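Local coordinates for protein adenosine kinase, putative (PDB 3OTX) that probably catalyses the magnesium-dependent transfer of a phosphate group from ATP to adenosine, yielding AMP for purine salvage, at residues 14-19 with 141-146; 262-265 with 271-274; 281-286 with 319-324. The protein carries 1 engineered substitution. All coordinates share one frame; numbering follows the deposited sequence.

Interaction 1. Residues 14-19 with 141-146. With AP5 (bis(adenosine)-5'-pentaphosphate), chain C.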
loop_
_atom_site.group_PDB
_atom_site.type_symbol
_atom_site.label_atom_id
_atom_site.label_comp_id
_atom_site.label_asym_id
_atom_site.label_seq_id
_atom_site.Cartn_x
_atom_site.Cartn_y
_atom_site.Cartn_z
ATOM N N CYS A 14 -0.448 -3.876 7.243
ATOM C CA CYS A 14 -1.188 -4.324 6.065
ATOM C C CYS A 14 -1.358 -5.851 6.195
ATOM O O CYS A 14 -1.243 -6.431 7.303
ATOM C CB CYS A 14 -0.399 -3.923 4.802
ATOM S SG CYS A 14 -1.270 -4.117 3.228
ATOM N N ASN A 15 -1.672 -6.480 5.070
ATOM C CA ASN A 15 -1.906 -7.928 4.974
ATOM C C ASN A 15 -0.754 -8.550 4.224
ATOM O O ASN A 15 -0.564 -8.252 3.035
ATOM C CB ASN A 15 -3.186 -8.146 4.162
ATOM C CG ASN A 15 -4.377 -7.383 4.742
ATOM O OD1 ASN A 15 -4.577 -7.390 5.952
ATOM N ND2 ASN A 15 -5.197 -6.727 3.872
ATOM N N PRO A 16 0.061 -9.377 4.904
ATOM C CA PRO A 16 1.241 -9.899 4.220
ATOM C C PRO A 16 0.796 -11.068 3.328
ATOM O O PRO A 16 0.172 -12.016 3.813
ATOM C CB PRO A 16 2.165 -10.349 5.370
ATOM C CG PRO A 16 1.269 -10.516 6.562
ATOM C CD PRO A 16 0.093 -9.606 6.371
ATOM N N LEU A 17 1.015 -10.938 2.023
ATOM C CA LEU A 17 0.523 -11.948 1.084
ATOM C C LEU A 17 1.657 -12.410 0.203
ATOM O O LEU A 17 2.502 -11.594 -0.167
ATOM C CB LEU A 17 -0.558 -11.345 0.169
ATOM C CG LEU A 17 -1.705 -10.584 0.812
ATOM C CD1 LEU A 17 -2.580 -9.960 -0.297
ATOM C CD2 LEU A 17 -2.532 -11.548 1.684
ATOM N N LEU A 18 1.689 -13.695 -0.128
ATOM C CA LEU A 18 2.585 -14.172 -1.163
ATOM C C LEU A 18 1.934 -13.989 -2.535
ATOM O O LEU A 18 0.812 -14.486 -2.778
ATOM C CB LEU A 18 2.894 -15.658 -0.929
ATOM C CG LEU A 18 4.072 -16.075 -1.839
ATOM C CD1 LEU A 18 5.451 -15.874 -1.127
ATOM C CD2 LEU A 18 3.930 -17.429 -2.488
ATOM N N ASP A 19 2.636 -13.321 -3.448
ATOM C CA ASP A 19 2.069 -13.127 -4.786
ATOM C C ASP A 19 2.359 -14.301 -5.692
ATOM O O ASP A 19 3.506 -14.751 -5.812
ATOM C CB ASP A 19 2.649 -11.879 -5.431
ATOM C CG ASP A 19 2.105 -10.598 -4.831
ATOM O OD1 ASP A 19 1.094 -10.640 -4.087
ATOM O OD2 ASP A 19 2.678 -9.545 -5.159
ATOM N N GLY A 141 -6.381 -15.156 3.953
ATOM C CA GLY A 141 -5.979 -16.244 4.857
ATOM C C GLY A 141 -5.671 -15.697 6.247
ATOM O O GLY A 141 -6.478 -14.948 6.839
ATOM N N ALA A 142 -4.484 -16.039 6.734
ATOM C CA ALA A 142 -4.042 -15.618 8.050
ATOM C C ALA A 142 -4.170 -14.102 8.257
ATOM O O ALA A 142 -4.396 -13.648 9.385
ATOM C CB ALA A 142 -2.617 -16.069 8.259
ATOM N N ALA A 143 -3.998 -13.302 7.198
ATOM C CA ALA A 143 -3.987 -11.849 7.378
ATOM C C ALA A 143 -5.320 -11.348 7.936
ATOM O O ALA A 143 -5.371 -10.353 8.648
ATOM C CB ALA A 143 -3.609 -11.120 6.076
ATOM N N ASN A 144 -6.397 -12.076 7.657
ATOM C CA ASN A 144 -7.714 -11.660 8.117
ATOM C C ASN A 144 -7.942 -11.962 9.591
ATOM O O ASN A 144 -8.960 -11.568 10.147
ATOM C CB ASN A 144 -8.793 -12.361 7.312
ATOM C CG ASN A 144 -10.089 -11.606 7.281
ATOM O OD1 ASN A 144 -11.171 -12.195 7.418
ATOM N ND2 ASN A 144 -10.010 -10.317 7.083
ATOM N N HIS A 145 -7.011 -12.669 10.211
ATOM C CA HIS A 145 -7.118 -13.051 11.629
ATOM C C HIS A 145 -6.249 -12.207 12.565
ATOM O O HIS A 145 -6.101 -12.545 13.752
ATOM C CB HIS A 145 -6.759 -14.534 11.776
ATOM C CG HIS A 145 -7.722 -15.442 11.077
ATOM N ND1 HIS A 145 -8.826 -15.973 11.712
ATOM C CD2 HIS A 145 -7.752 -15.924 9.813
ATOM C CE1 HIS A 145 -9.500 -16.730 10.863
ATOM N NE2 HIS A 145 -8.865 -16.724 9.706
ATOM N N LEU A 146 -5.687 -11.114 12.058
ATOM C CA LEU A 146 -4.924 -10.191 12.912
ATOM C C LEU A 146 -5.818 -9.761 14.103
ATOM O O LEU A 146 -6.934 -9.286 13.910
ATOM C CB LEU A 146 -4.434 -8.999 12.096
ATOM C CG LEU A 146 -3.649 -7.930 12.869
ATOM C CD1 LEU A 146 -2.370 -8.477 13.433
ATOM C CD2 LEU A 146 -3.347 -6.766 11.928
HETATM P PA AP5 C . 0.418 5.003 -11.013
HETATM O O1A AP5 C . 0.104 4.257 -12.306
HETATM O O2A AP5 C . -0.412 6.254 -10.804
HETATM O O3A AP5 C . 0.221 4.103 -9.693
HETATM P PB AP5 C . -0.935 3.008 -9.430
HETATM O O1B AP5 C . -2.114 3.183 -10.337
HETATM O O2B AP5 C . -1.187 3.007 -7.962
HETATM O O3B AP5 C . -0.124 1.705 -9.856
HETATM P PG AP5 C . -0.565 0.235 -10.280
HETATM O O1G AP5 C . 0.543 -0.320 -11.121
HETATM O O2G AP5 C . -1.848 0.161 -11.078
HETATM O O3G AP5 C . -0.565 -0.452 -8.889
HETATM P PD AP5 C . -0.917 -1.974 -8.470
HETATM O O1D AP5 C . -1.308 -2.861 -9.638
HETATM O O2D AP5 C . -1.867 -1.848 -7.312
HETATM O O3D AP5 C . 0.533 -2.490 -7.998
HETATM P PE AP5 C . 1.169 -2.318 -6.525
HETATM O O1E AP5 C . 0.829 -0.958 -5.985
HETATM O O2E AP5 C . 2.642 -2.717 -6.572
HETATM O O5F AP5 C . 1.998 5.275 -10.988
HETATM C C5F AP5 C . 2.630 5.805 -9.823
HETATM C C4F AP5 C . 3.920 6.475 -10.230
HETATM O O4F AP5 C . 4.734 5.557 -10.973
HETATM C C3F AP5 C . 3.755 7.647 -11.193
HETATM O O3F AP5 C . 3.531 8.831 -10.467
HETATM C C2F AP5 C . 5.029 7.626 -11.987
HETATM O O2F AP5 C . 6.056 8.249 -11.257
HETATM C C1F AP5 C . 5.355 6.131 -12.058
HETATM N N9A AP5 C . 4.820 5.462 -13.279
HETATM C C8A AP5 C . 3.756 4.558 -13.340
HETATM N N7A AP5 C . 3.617 4.173 -14.639
HETATM C C5A AP5 C . 4.564 4.792 -15.382
HETATM C C6A AP5 C . 4.911 4.744 -16.714
HETATM N N6A AP5 C . 4.329 3.893 -17.564
HETATM N N1A AP5 C . 5.966 5.506 -17.153
HETATM C C2A AP5 C . 6.706 6.301 -16.293
HETATM N N3A AP5 C . 6.357 6.332 -14.960
HETATM C C4A AP5 C . 5.331 5.582 -14.511
HETATM O O5J AP5 C . 0.349 -3.400 -5.633
HETATM C C5J AP5 C . 0.432 -4.779 -5.950
HETATM C C4J AP5 C . 0.314 -5.491 -4.613
HETATM O O4J AP5 C . -1.030 -5.406 -4.110
HETATM C C3J AP5 C . 0.556 -7.002 -4.696
HETATM O O3J AP5 C . 1.853 -7.262 -4.158
HETATM C C2J AP5 C . -0.583 -7.628 -3.875
HETATM O O2J AP5 C . -0.142 -8.613 -2.947
HETATM C C1J AP5 C . -1.146 -6.428 -3.154
HETATM N N9B AP5 C . -2.544 -6.599 -2.730
HETATM C C8B AP5 C . -3.595 -6.873 -3.562
HETATM N N7B AP5 C . -4.697 -6.998 -2.779
HETATM C C5B AP5 C . -4.341 -6.799 -1.471
HETATM C C6B AP5 C . -5.067 -6.800 -0.274
HETATM N N6B AP5 C . -6.371 -7.109 -0.190
HETATM N N1B AP5 C . -4.343 -6.589 0.867
HETATM C C2B AP5 C . -3.003 -6.277 0.892
HETATM N N3B AP5 C . -2.280 -6.320 -0.283
HETATM C C4B AP5 C . -2.969 -6.543 -1.442
HETATM O O HOH W 1 -2.605 -8.951 8.611
#
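Asn15 and Ala143 meet through their beta carbons, CB of Asn15 lying 3.6 Å from CB of Ala143, and the same methyl group also touches the ring of Pro16, whose CD is 4.0 Å from Ala143 CB. No hydrogen bond joins 14-19 directly to 141-146; the direct contact is a small apolar one. The same asparagine side chain meets the ligand through its amide: ND2 donates to N1B of the bound adenine, 3.1 Å away and nearly straight at 171°, and also makes a weak bond to Phe171 O. With chi1 at -55°, CG stands opposite the carbonyl carbon, and this swing carries the amide to the rim of the base.

The rest of 14-19 reads the same nucleoside. Leu17 lays CD1 over a face of the adenine, 3.6 Å from C4B, while Cys14 brings SG near C2B. Farther along, Asp19 divides its carboxylate between the two ribose hydroxyls: O2J donates to OD1 and O3J to OD2, at 2.6 Å each.

One shell outward, a water sits 3.1 Å from both Cys14 O and Ala143 O, filling in between the backbones beside the methyl contact. The short 3-10 turn at 142-144 presents Ala143 CB, and Leu140 of the preceding strand also touches Asn15. Leu17, Leu18 and Asp19 are tied by backbone hydrogen bonds to neighbouring chain, among them Asp19 with Val62.

Asn15 thus combines an apolar contact at CB with a polar one at ND2. An N-H directed at N1B suits an unprotonated ring nitrogen, as in adenine, and a carboxylate taking both hydroxyls suits a ribose diol; the pairing is consistent with recognition of adenosine, which Asn15 and Asp19 are known to bind.

Interaction 2. Residues 262-265 with 271-274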
loop_
_atom_site.group_PDB
_atom_site.type_symbol
_atom_site.label_atom_id
_atom_site.label_comp_id
_atom_site.label_asym_id
_atom_site.label_seq_id
_atom_site.Cartn_x
_atom_site.Cartn_y
_atom_site.Cartn_z
ATOM N N VAL A 262 -2.845 16.554 3.749
ATOM C CA VAL A 262 -2.142 16.528 2.466
ATOM C C VAL A 262 -2.844 15.468 1.619
ATOM O O VAL A 262 -3.173 14.389 2.125
ATOM C CB VAL A 262 -0.647 16.119 2.637
ATOM C CG1 VAL A 262 0.130 16.103 1.280
ATOM C CG2 VAL A 262 0.049 17.006 3.657
ATOM N N VAL A 263 -3.040 15.743 0.334
ATOM C CA VAL A 263 -3.610 14.753 -0.556
ATOM C C VAL A 263 -2.664 14.598 -1.742
ATOM O O VAL A 263 -2.218 15.593 -2.325
ATOM C CB VAL A 263 -5.034 15.154 -0.994
ATOM C CG1 VAL A 263 -5.659 14.130 -1.908
ATOM C CG2 VAL A 263 -5.966 15.350 0.246
ATOM N N VAL A 264 -2.351 13.349 -2.093
ATOM C CA VAL A 264 -1.405 13.056 -3.173
ATOM C C VAL A 264 -2.064 12.047 -4.103
ATOM O O VAL A 264 -2.336 10.927 -3.678
ATOM C CB VAL A 264 -0.130 12.393 -2.604
ATOM C CG1 VAL A 264 0.877 12.079 -3.730
ATOM C CG2 VAL A 264 0.531 13.277 -1.533
ATOM N N PHE A 265 -2.306 12.419 -5.356
ATOM C CA PHE A 265 -2.927 11.516 -6.335
ATOM C C PHE A 265 -1.982 11.356 -7.521
ATOM O O PHE A 265 -1.687 12.330 -8.236
ATOM C CB PHE A 265 -4.263 12.072 -6.870
ATOM C CG PHE A 265 -5.367 12.141 -5.864
ATOM C CD1 PHE A 265 -5.490 11.173 -4.869
ATOM C CD2 PHE A 265 -6.326 13.166 -5.955
ATOM C CE1 PHE A 265 -6.552 11.224 -3.954
ATOM C CE2 PHE A 265 -7.389 13.223 -5.045
ATOM C CZ PHE A 265 -7.478 12.249 -4.048
ATOM N N SER A 271 1.279 14.154 -14.494
ATOM C CA SER A 271 1.811 14.679 -13.235
ATOM C C SER A 271 1.046 14.246 -11.968
ATOM O O SER A 271 -0.161 13.982 -11.994
ATOM C CB SER A 271 1.930 16.209 -13.306
ATOM O OG SER A 271 0.640 16.784 -13.360
ATOM N N THR A 272 1.787 14.133 -10.874
ATOM C CA THR A 272 1.225 13.815 -9.598
ATOM C C THR A 272 0.599 15.082 -9.009
ATOM O O THR A 272 1.196 16.163 -9.046
ATOM C CB THR A 272 2.294 13.258 -8.647
ATOM O OG1 THR A 272 2.647 11.937 -9.079
ATOM C CG2 THR A 272 1.769 13.163 -7.208
ATOM N N VAL A 273 -0.608 14.924 -8.494
ATOM C CA VAL A 273 -1.374 16.056 -7.920
ATOM C C VAL A 273 -1.085 16.105 -6.409
ATOM O O VAL A 273 -1.166 15.095 -5.730
ATOM C CB VAL A 273 -2.883 15.909 -8.208
ATOM C CG1 VAL A 273 -3.725 16.978 -7.468
ATOM C CG2 VAL A 273 -3.157 16.011 -9.684
ATOM N N LEU A 274 -0.656 17.256 -5.936
ATOM C CA LEU A 274 -0.248 17.440 -4.550
ATOM C C LEU A 274 -1.054 18.605 -3.986
ATOM O O LEU A 274 -0.931 19.723 -4.467
ATOM C CB LEU A 274 1.252 17.765 -4.475
ATOM C CG LEU A 274 1.889 18.125 -3.126
ATOM C CD1 LEU A 274 1.754 16.994 -2.088
ATOM C CD2 LEU A 274 3.375 18.510 -3.252
#
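Phe265 and Val273 face each other as the hydrogen-bonded pair of an antiparallel beta hairpin, formed by strands 262-267 and 270-276. Phe265 N donates to Val273 O at 2.9 Å, and Val273 N returns a bond to Phe265 O at 2.8 Å. Val264 and Leu274 form the adjoining non-hydrogen-bonded pair. Separately, Val264 CA approaches Val273 O at 3.3 Å as a CA-H...O contact.

The side chains divide between the two faces of the sheet. In Leu274, chi1 of 175° sets CG opposite the backbone nitrogen, and the turn at chi2, 60°, brings CD1 to two valines: it is 3.8 Å from Val262 CG1 and 4.0 Å from Val264 CG2. The two branches of Val264 have different neighbours, CG2 lying alongside Leu274 and CG1 running obliquely against Thr272, whose CG2 is 3.8 Å away. Thr272 turns that methyl toward the neighbouring strand while its hydroxyl OG1 bonds to His325.

On the other face, Phe265 and Val273 touch only near their roots, CB to CB at 4.3 Å. A chi1 of -67° places CG of Phe265 opposite its carbonyl carbon; the phenyl ring leads away from the partner strand, and CG1 of Val263, from its own strand, lies 3.4 Å above one ring face, offset toward the rim.

Helix 317-332 packs on the Val264 and Leu274 face through Cys321 and Leu317, and helix 242-251 on the Phe265 and Val273 face, where Val242 touches both residues. Chemically the contact is largely apolar on both faces, with the backbone polar groups of Phe265 and Val273 paired between the strands. Thr272 is amphipathic, its CG2 against Val264 and its OG1 bonded to His325, beside the bound AP5.

Interaction 3. Residues 281-286 with 319-324. With AP5 (bis(adenosine)-5'-pentaphosphate), chain C.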
loop_
_atom_site.group_PDB
_atom_site.type_symbol
_atom_site.label_atom_id
_atom_site.label_comp_id
_atom_site.label_asym_id
_atom_site.label_seq_id
_atom_site.Cartn_x
_atom_site.Cartn_y
_atom_site.Cartn_z
ATOM N N GLU A 281 -0.746 21.797 -6.358
ATOM C CA GLU A 281 0.351 21.837 -7.318
ATOM C C GLU A 281 0.400 20.511 -8.065
ATOM O O GLU A 281 -0.212 19.513 -7.662
ATOM C CB GLU A 281 1.698 21.968 -6.618
ATOM C CG GLU A 281 1.820 22.999 -5.533
ATOM C CD GLU A 281 2.971 22.666 -4.603
ATOM O OE1 GLU A 281 4.076 22.356 -5.109
ATOM O OE2 GLU A 281 2.768 22.703 -3.370
ATOM N N THR A 282 1.145 20.502 -9.161
ATOM C CA THR A 282 1.417 19.258 -9.858
ATOM C C THR A 282 2.921 19.037 -9.881
ATOM O O THR A 282 3.709 19.980 -10.012
ATOM C CB THR A 282 0.831 19.247 -11.289
ATOM O OG1 THR A 282 1.244 20.414 -11.988
ATOM C CG2 THR A 282 -0.703 19.225 -11.256
ATOM N N VAL A 283 3.303 17.773 -9.722
ATOM C CA VAL A 283 4.693 17.375 -9.750
ATOM C C VAL A 283 4.931 16.483 -10.975
ATOM O O VAL A 283 4.427 15.352 -11.024
ATOM C CB VAL A 283 5.042 16.574 -8.482
ATOM C CG1 VAL A 283 6.517 16.241 -8.434
ATOM C CG2 VAL A 283 4.611 17.333 -7.221
ATOM N N PRO A 284 5.716 16.964 -11.952
ATOM C CA PRO A 284 5.899 16.193 -13.197
ATOM C C PRO A 284 6.581 14.867 -12.970
ATOM O O PRO A 284 7.432 14.720 -12.083
ATOM C CB PRO A 284 6.779 17.085 -14.058
ATOM C CG PRO A 284 6.633 18.453 -13.502
ATOM C CD PRO A 284 6.252 18.337 -12.069
ATOM N N VAL A 285 6.181 13.896 -13.768
ATOM C CA VAL A 285 6.817 12.585 -13.734
ATOM C C VAL A 285 7.895 12.597 -14.828
ATOM O O VAL A 285 7.603 12.921 -15.997
ATOM C CB VAL A 285 5.774 11.482 -14.012
ATOM C CG1 VAL A 285 6.460 10.148 -14.315
ATOM C CG2 VAL A 285 4.829 11.347 -12.849
ATOM N N PRO A 286 9.152 12.249 -14.473
ATOM C CA PRO A 286 10.214 12.279 -15.483
ATOM C C PRO A 286 9.919 11.353 -16.673
ATOM O O PRO A 286 9.397 10.257 -16.492
ATOM C CB PRO A 286 11.460 11.813 -14.708
ATOM C CG PRO A 286 11.143 12.064 -13.293
ATOM C CD PRO A 286 9.654 11.822 -13.160
ATOM N N ARG A 319 9.377 17.127 -2.866
ATOM C CA ARG A 319 10.520 16.208 -2.896
ATOM C C ARG A 319 10.128 14.765 -2.554
ATOM O O ARG A 319 10.726 13.840 -3.085
ATOM C CB ARG A 319 11.645 16.692 -1.955
ATOM C CG ARG A 319 12.950 15.872 -2.013
ATOM C CD ARG A 319 13.455 15.791 -3.448
ATOM N NE ARG A 319 14.683 15.024 -3.605
ATOM C CZ ARG A 319 15.246 14.723 -4.781
ATOM N NH1 ARG A 319 14.692 15.128 -5.915
ATOM N NH2 ARG A 319 16.374 14.020 -4.828
ATOM N N CYS A 320 9.168 14.604 -1.655
ATOM C CA CYS A 320 8.649 13.284 -1.292
ATOM C C CYS A 320 8.024 12.663 -2.546
ATOM O O CYS A 320 8.249 11.487 -2.867
ATOM C CB CYS A 320 7.628 13.405 -0.152
ATOM S SG CYS A 320 8.409 13.851 1.433
ATOM N N CYS A 321 7.275 13.482 -3.281
ATOM C CA CYS A 321 6.704 13.050 -4.577
ATOM C C CYS A 321 7.769 12.690 -5.622
ATOM O O CYS A 321 7.683 11.647 -6.280
ATOM C CB CYS A 321 5.715 14.097 -5.137
ATOM S SG CYS A 321 4.235 14.330 -4.163
ATOM N N GLU A 322 8.776 13.557 -5.795
ATOM C CA GLU A 322 9.921 13.275 -6.674
ATOM C C GLU A 322 10.578 11.944 -6.309
ATOM O O GLU A 322 10.933 11.165 -7.190
ATOM C CB GLU A 322 10.936 14.440 -6.663
ATOM C CG GLU A 322 10.351 15.712 -7.277
ATOM C CD GLU A 322 11.152 16.960 -6.968
ATOM O OE1 GLU A 322 10.807 17.994 -7.572
ATOM O OE2 GLU A 322 12.121 16.902 -6.165
ATOM N N THR A 323 10.731 11.688 -5.009
ATOM C CA THR A 323 11.367 10.440 -4.562
ATOM C C THR A 323 10.478 9.224 -4.893
ATOM O O THR A 323 10.982 8.185 -5.362
ATOM C CB THR A 323 11.688 10.499 -3.061
ATOM O OG1 THR A 323 12.468 11.668 -2.798
ATOM C CG2 THR A 323 12.486 9.257 -2.638
ATOM N N GLY A 324 9.176 9.378 -4.694
ATOM C CA GLY A 324 8.221 8.331 -5.044
ATOM C C GLY A 324 8.257 8.066 -6.544
ATOM O O GLY A 324 8.110 6.919 -6.964
HETATM P PA AP5 C . 0.418 5.003 -11.013
HETATM O O1A AP5 C . 0.104 4.257 -12.306
HETATM O O2A AP5 C . -0.412 6.254 -10.804
HETATM O O3A AP5 C . 0.221 4.103 -9.693
HETATM P PB AP5 C . -0.935 3.008 -9.430
HETATM O O1B AP5 C . -2.114 3.183 -10.337
HETATM O O2B AP5 C . -1.187 3.007 -7.962
HETATM O O3B AP5 C . -0.124 1.705 -9.856
HETATM P PG AP5 C . -0.565 0.235 -10.280
HETATM O O1G AP5 C . 0.543 -0.320 -11.121
HETATM O O2G AP5 C . -1.848 0.161 -11.078
HETATM O O3G AP5 C . -0.565 -0.452 -8.889
HETATM P PD AP5 C . -0.917 -1.974 -8.470
HETATM O O1D AP5 C . -1.308 -2.861 -9.638
HETATM O O2D AP5 C . -1.867 -1.848 -7.312
HETATM O O3D AP5 C . 0.533 -2.490 -7.998
HETATM P PE AP5 C . 1.169 -2.318 -6.525
HETATM O O1E AP5 C . 0.829 -0.958 -5.985
HETATM O O2E AP5 C . 2.642 -2.717 -6.572
HETATM O O5F AP5 C . 1.998 5.275 -10.988
HETATM C C5F AP5 C . 2.630 5.805 -9.823
HETATM C C4F AP5 C . 3.920 6.475 -10.230
HETATM O O4F AP5 C . 4.734 5.557 -10.973
HETATM C C3F AP5 C . 3.755 7.647 -11.193
HETATM O O3F AP5 C . 3.531 8.831 -10.467
HETATM C C2F AP5 C . 5.029 7.626 -11.987
HETATM O O2F AP5 C . 6.056 8.249 -11.257
HETATM C C1F AP5 C . 5.355 6.131 -12.058
HETATM N N9A AP5 C . 4.820 5.462 -13.279
HETATM C C8A AP5 C . 3.756 4.558 -13.340
HETATM N N7A AP5 C . 3.617 4.173 -14.639
HETATM C C5A AP5 C . 4.564 4.792 -15.382
HETATM C C6A AP5 C . 4.911 4.744 -16.714
HETATM N N6A AP5 C . 4.329 3.893 -17.564
HETATM N N1A AP5 C . 5.966 5.506 -17.153
HETATM C C2A AP5 C . 6.706 6.301 -16.293
HETATM N N3A AP5 C . 6.357 6.332 -14.960
HETATM C C4A AP5 C . 5.331 5.582 -14.511
HETATM O O5J AP5 C . 0.349 -3.400 -5.633
HETATM C C5J AP5 C . 0.432 -4.779 -5.950
HETATM C C4J AP5 C . 0.314 -5.491 -4.613
HETATM O O4J AP5 C . -1.030 -5.406 -4.110
HETATM C C3J AP5 C . 0.556 -7.002 -4.696
HETATM O O3J AP5 C . 1.853 -7.262 -4.158
HETATM C C2J AP5 C . -0.583 -7.628 -3.875
HETATM O O2J AP5 C . -0.142 -8.613 -2.947
HETATM C C1J AP5 C . -1.146 -6.428 -3.154
HETATM N N9B AP5 C . -2.544 -6.599 -2.730
HETATM C C8B AP5 C . -3.595 -6.873 -3.562
HETATM N N7B AP5 C . -4.697 -6.998 -2.779
HETATM C C5B AP5 C . -4.341 -6.799 -1.471
HETATM C C6B AP5 C . -5.067 -6.800 -0.274
HETATM N N6B AP5 C . -6.371 -7.109 -0.190
HETATM N N1B AP5 C . -4.343 -6.589 0.867
HETATM C C2B AP5 C . -3.003 -6.277 0.892
HETATM N N3B AP5 C . -2.280 -6.320 -0.283
HETATM C C4B AP5 C . -2.969 -6.543 -1.442
#
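Val283 packs against Cys321 and Glu322 where an outer strand of the large sheet in this ribokinase-type alpha/beta fold, 279-283, meets helix 317-332. The contact is apolar and depends on both valine methyls. CG1 and CG2 straddle Cys321 CB, the latter at 4.0 Å, while CG1 also touches Glu322 CG at 4.0 Å, the two side chains crossing at about a right angle. CB of Val283 points at the helix, and chi1 of -175° sets both methyls against it. Arg318 and His325 continue the helical surface around Val283.

No hydrogen bond crosses between the two segments; a salt bridge lies within the helix. Glu322 gives its aliphatic stem to the valine and its carboxylate to Arg319, whose NH1 donates to OE2 at 3.1 Å; the oxygen lies in the guanidinium plane but is met from above the carboxylate plane. Arg319 also bonds through NE and NH2 to Pro347 O and Ser346 O, linking the helix to the C-terminal tail. Arg319 O is gripped from opposite faces by Thr323 N and Thr323 OG1.

Beyond the strand, the chain reaches the ligand by van der Waals contact: Val285 CG1 lies 3.6 Å from ribose oxygen O2F of the bound AP5.

In the fold
The three contacts follow one another along the chain, 14-19 with 141-146 first, then the hairpin, then strand with helix. Interactions 2 and 3 are neighbours, their centres about 9 Å apart: strands 270-276 and 279-283 adjoin in the ten-stranded sheet, with probable backbone bonds from Val283 N to Thr272 O and Glu281 N to Leu274 O, and helix 317-332 covers both. Interaction 1 lies across the chain's centre, about 28 and 31 Å from them between centres, where strand 17-23 enters the smaller five-stranded sheet. AP5 spans this gap, one adenosine end at interaction 1 and the other ribose at Val285, so the distant contacts border opposite ends of one bisubstrate-like ligand.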